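Local coordinates for protein DNA ligase (Archaeoglobus fulgidus, PDB 3GDE) that probably seals nicks in double-stranded DNA during replication, recombination and repair, using ATP and passing through an AMP-lysine intermediate, at residues P334-D346 with L360-A374. Sequence-based numbering, arbitrary orientation.
Sequences PLEAHFFDILYHD and LLESAVNESEKIKLA
With CG of H338 (chi1 -60°) and CG of K372 (chi1 -38°) each set beside its own backbone N, the two side chains run side by side on one face of a parallel strand pair, 335-342 with 371-373, in the adenylation domain. K372 CB and CG lie over one face of the imidazole, CG 4.0 Å from the ring centroid in a CH-pi contact, before bends at chi2 and chi3 carry the amine end away. A water in the ring plane joins H338 ND1 (2.7 Å) to L373 O, while NE2 makes a weak hydrogen bond to E336 OE1. Replacing H338 by alanine would probably leave K372 CB and CG without their aromatic cover and the water without its ring partner. Four nearly straight backbone bonds zip the strands, ending with A374 N to F339 O (2.8 Å). On the other face, I371 CG2 meets the F339 ring at its edge, 3.8 Å from CE2. F340, predicted to bind ATP, points away overall beside R257, though its CB touches A374 CB. Helix 354-364 packs over the strand, I342 CG2 lying 3.9 Å from L361 CB. Beyond the corner at L343, L360 CD2 sits over one face of the H345 ring, 3.8 Å from ND1.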
# COMPACT_ATOMS: atom_id res chain seq x y z
N PRO A 334 7.49 22.73 -10.25
CA PRO A 334 6.90 23.49 -9.14
C PRO A 334 5.58 22.88 -8.66
O PRO A 334 4.89 22.19 -9.42
CB PRO A 334 6.63 24.87 -9.77
CG PRO A 334 7.61 24.96 -10.91
CD PRO A 334 7.61 23.56 -11.46
N LEU A 335 5.24 23.12 -7.39
CA LEU A 335 4.03 22.56 -6.80
C LEU A 335 3.26 23.58 -6.00
O LEU A 335 3.82 24.57 -5.52
CB LEU A 335 4.38 21.38 -5.89
CG LEU A 335 5.18 20.19 -6.42
CD1 LEU A 335 5.62 19.30 -5.26
CD2 LEU A 335 4.39 19.40 -7.45
N GLU A 336 1.95 23.34 -5.86
CA GLU A 336 1.16 24.01 -4.84
C GLU A 336 0.21 23.03 -4.17
O GLU A 336 -0.09 21.97 -4.71
CB GLU A 336 0.43 25.23 -5.39
CG GLU A 336 -0.32 25.01 -6.67
CD GLU A 336 -0.73 26.31 -7.30
OE1 GLU A 336 -1.95 26.57 -7.39
OE2 GLU A 336 0.16 27.09 -7.71
N ALA A 337 -0.24 23.40 -2.97
CA ALA A 337 -1.08 22.53 -2.15
C ALA A 337 -2.43 23.18 -1.89
O ALA A 337 -2.50 24.37 -1.60
CB ALA A 337 -0.39 22.19 -0.84
N HIS A 338 -3.49 22.38 -2.03
CA HIS A 338 -4.85 22.81 -1.77
C HIS A 338 -5.46 21.92 -0.71
O HIS A 338 -5.65 20.72 -0.92
CB HIS A 338 -5.70 22.75 -3.05
CG HIS A 338 -5.19 23.63 -4.15
ND1 HIS A 338 -5.89 24.71 -4.63
CD2 HIS A 338 -4.04 23.58 -4.86
CE1 HIS A 338 -5.20 25.29 -5.59
NE2 HIS A 338 -4.07 24.63 -5.75
N PHE A 339 -5.74 22.52 0.44
CA PHE A 339 -6.28 21.79 1.57
C PHE A 339 -7.80 21.84 1.59
O PHE A 339 -8.39 22.86 1.26
CB PHE A 339 -5.66 22.31 2.88
CG PHE A 339 -4.18 22.07 2.97
CD1 PHE A 339 -3.69 20.78 3.16
CD2 PHE A 339 -3.27 23.13 2.84
CE1 PHE A 339 -2.31 20.55 3.23
CE2 PHE A 339 -1.89 22.90 2.92
CZ PHE A 339 -1.41 21.60 3.11
N PHE A 340 -8.41 20.71 1.95
CA PHE A 340 -9.86 20.57 1.96
C PHE A 340 -10.42 19.99 3.26
O PHE A 340 -11.63 19.98 3.46
CB PHE A 340 -10.36 19.76 0.76
CG PHE A 340 -9.77 18.37 0.64
CD1 PHE A 340 -10.29 17.30 1.38
CD2 PHE A 340 -8.73 18.11 -0.25
CE1 PHE A 340 -9.77 16.01 1.26
CE2 PHE A 340 -8.19 16.82 -0.37
CZ PHE A 340 -8.72 15.77 0.39
N ASP A 341 -9.55 19.49 4.13
CA ASP A 341 -9.99 18.98 5.43
C ASP A 341 -8.91 19.03 6.52
O ASP A 341 -7.73 19.23 6.25
CB ASP A 341 -10.56 17.56 5.29
CG ASP A 341 -11.84 17.38 6.09
OD1 ASP A 341 -11.97 17.98 7.18
OD2 ASP A 341 -12.72 16.64 5.62
N ILE A 342 -9.36 18.84 7.75
CA ILE A 342 -8.51 18.90 8.93
C ILE A 342 -8.95 17.79 9.90
O ILE A 342 -10.15 17.61 10.14
CB ILE A 342 -8.55 20.32 9.58
CG1 ILE A 342 -7.68 20.41 10.84
CG2 ILE A 342 -10.02 20.79 9.82
CD1 ILE A 342 -7.45 21.83 11.33
N LEU A 343 -7.99 17.02 10.41
CA LEU A 343 -8.31 15.83 11.21
C LEU A 343 -7.89 16.07 12.66
O LEU A 343 -8.38 15.43 13.59
CB LEU A 343 -7.60 14.58 10.68
CG LEU A 343 -7.32 14.29 9.18
CD1 LEU A 343 -7.10 12.79 8.98
CD2 LEU A 343 -8.38 14.81 8.23
N TYR A 344 -6.96 17.00 12.82
CA TYR A 344 -6.37 17.29 14.11
C TYR A 344 -6.14 18.78 14.21
O TYR A 344 -5.56 19.40 13.33
CB TYR A 344 -5.06 16.54 14.24
CG TYR A 344 -4.45 16.56 15.62
CD1 TYR A 344 -3.66 17.64 16.03
CD2 TYR A 344 -4.65 15.50 16.51
CE1 TYR A 344 -3.09 17.67 17.30
CE2 TYR A 344 -4.07 15.51 17.79
CZ TYR A 344 -3.30 16.60 18.17
OH TYR A 344 -2.73 16.64 19.42
N HIS A 345 -6.63 19.34 15.31
CA HIS A 345 -6.45 20.75 15.61
C HIS A 345 -6.38 20.85 17.12
O HIS A 345 -7.40 20.95 17.81
CB HIS A 345 -7.62 21.56 15.04
CG HIS A 345 -7.62 23.00 15.46
ND1 HIS A 345 -8.35 23.46 16.54
CD2 HIS A 345 -6.98 24.08 14.95
CE1 HIS A 345 -8.15 24.76 16.67
NE2 HIS A 345 -7.33 25.16 15.72
N ASP A 346 -5.14 20.77 17.62
CA ASP A 346 -4.85 20.53 19.04
C ASP A 346 -5.81 19.51 19.67
O ASP A 346 -6.57 19.81 20.60
CB ASP A 346 -4.75 21.84 19.82
CG ASP A 346 -3.57 22.69 19.36
OD1 ASP A 346 -2.42 22.18 19.42
OD2 ASP A 346 -3.79 23.85 18.93
N LEU A 360 -12.60 25.26 11.18
CA LEU A 360 -11.28 24.96 11.72
C LEU A 360 -10.19 25.04 10.67
O LEU A 360 -9.12 25.58 10.93
CB LEU A 360 -11.25 23.57 12.37
CG LEU A 360 -11.93 23.38 13.73
CD1 LEU A 360 -11.63 21.99 14.26
CD2 LEU A 360 -11.50 24.47 14.73
N LEU A 361 -10.46 24.49 9.49
CA LEU A 361 -9.51 24.54 8.39
C LEU A 361 -9.23 25.98 7.93
O LEU A 361 -8.08 26.36 7.71
CB LEU A 361 -10.00 23.69 7.21
CG LEU A 361 -9.15 23.71 5.94
CD1 LEU A 361 -7.83 22.97 6.14
CD2 LEU A 361 -9.92 23.15 4.75
N GLU A 362 -10.30 26.77 7.80
CA GLU A 362 -10.18 28.15 7.31
C GLU A 362 -9.28 29.00 8.20
O GLU A 362 -8.41 29.72 7.71
CB GLU A 362 -11.56 28.78 7.12
CG GLU A 362 -12.33 28.23 5.93
CD GLU A 362 -13.78 28.68 5.90
OE1 GLU A 362 -14.56 28.12 5.09
OE2 GLU A 362 -14.15 29.60 6.67
N SER A 363 -9.47 28.90 9.52
CA SER A 363 -8.66 29.69 10.45
C SER A 363 -7.24 29.13 10.66
O SER A 363 -6.41 29.79 11.28
CB SER A 363 -9.39 29.91 11.77
OG SER A 363 -9.25 28.79 12.63
N ALA A 364 -6.97 27.93 10.12
CA ALA A 364 -5.69 27.26 10.32
C ALA A 364 -4.70 27.54 9.20
O ALA A 364 -3.48 27.53 9.41
CB ALA A 364 -5.88 25.77 10.47
N VAL A 365 -5.21 27.79 8.01
CA VAL A 365 -4.34 28.15 6.90
C VAL A 365 -4.51 29.61 6.48
O VAL A 365 -5.63 30.14 6.40
CB VAL A 365 -4.37 27.13 5.70
CG1 VAL A 365 -5.45 26.08 5.90
CG2 VAL A 365 -4.49 27.83 4.34
N ASN A 366 -3.37 30.25 6.27
CA ASN A 366 -3.29 31.59 5.74
C ASN A 366 -2.85 31.45 4.29
O ASN A 366 -1.69 31.11 4.02
CB ASN A 366 -2.31 32.42 6.58
CG ASN A 366 -1.75 33.61 5.83
OD1 ASN A 366 -2.41 34.64 5.68
ND2 ASN A 366 -0.51 33.47 5.34
N GLU A 367 -3.79 31.66 3.38
CA GLU A 367 -3.56 31.42 1.95
C GLU A 367 -2.40 32.24 1.39
O GLU A 367 -2.29 33.43 1.64
CB GLU A 367 -4.85 31.64 1.14
CG GLU A 367 -5.94 30.59 1.40
CD GLU A 367 -6.98 30.49 0.28
OE1 GLU A 367 -8.17 30.75 0.56
OE2 GLU A 367 -6.62 30.16 -0.87
N SER A 368 -1.53 31.56 0.65
CA SER A 368 -0.44 32.20 -0.07
C SER A 368 -0.46 31.73 -1.53
O SER A 368 -1.42 31.10 -1.97
CB SER A 368 0.91 31.89 0.60
OG SER A 368 1.11 30.49 0.75
N GLU A 369 0.60 32.03 -2.28
CA GLU A 369 0.65 31.62 -3.68
C GLU A 369 0.79 30.10 -3.82
O GLU A 369 0.30 29.52 -4.78
CB GLU A 369 1.76 32.35 -4.46
CG GLU A 369 3.19 31.99 -4.04
CD GLU A 369 4.20 32.05 -5.20
OE1 GLU A 369 5.41 31.82 -4.94
OE2 GLU A 369 3.78 32.30 -6.36
N LYS A 370 1.44 29.48 -2.84
CA LYS A 370 1.72 28.04 -2.90
C LYS A 370 0.84 27.18 -1.97
O LYS A 370 0.86 25.96 -2.09
CB LYS A 370 3.20 27.76 -2.64
CG LYS A 370 4.14 28.29 -3.72
CD LYS A 370 5.45 27.50 -3.75
CE LYS A 370 6.51 28.21 -4.58
NZ LYS A 370 7.81 27.46 -4.62
N ILE A 371 0.08 27.82 -1.08
CA ILE A 371 -0.83 27.12 -0.16
C ILE A 371 -2.23 27.71 -0.25
O ILE A 371 -2.45 28.88 0.08
CB ILE A 371 -0.34 27.17 1.34
CG1 ILE A 371 1.05 26.53 1.53
CG2 ILE A 371 -1.39 26.57 2.30
CD1 ILE A 371 1.17 25.04 1.14
N LYS A 372 -3.19 26.90 -0.69
CA LYS A 372 -4.56 27.36 -0.87
C LYS A 372 -5.56 26.51 -0.11
O LYS A 372 -5.27 25.37 0.25
CB LYS A 372 -4.94 27.35 -2.36
CG LYS A 372 -3.82 27.78 -3.31
CD LYS A 372 -3.67 29.29 -3.35
CE LYS A 372 -4.56 29.91 -4.42
NZ LYS A 372 -4.00 31.23 -4.85
N LEU A 373 -6.73 27.08 0.15
CA LEU A 373 -7.91 26.33 0.53
C LEU A 373 -8.71 25.93 -0.70
O LEU A 373 -8.83 26.71 -1.65
CB LEU A 373 -8.81 27.16 1.44
CG LEU A 373 -8.87 26.86 2.95
CD1 LEU A 373 -7.63 26.14 3.43
CD2 LEU A 373 -9.10 28.15 3.74
N ALA A 374 -9.25 24.72 -0.68
CA ALA A 374 -10.23 24.32 -1.67
C ALA A 374 -11.42 25.27 -1.58
O ALA A 374 -11.94 25.53 -0.49
CB ALA A 374 -10.67 22.87 -1.45
O HOH W 1 7.31 24.48 -5.89
O HOH W 2 -8.34 25.90 -4.45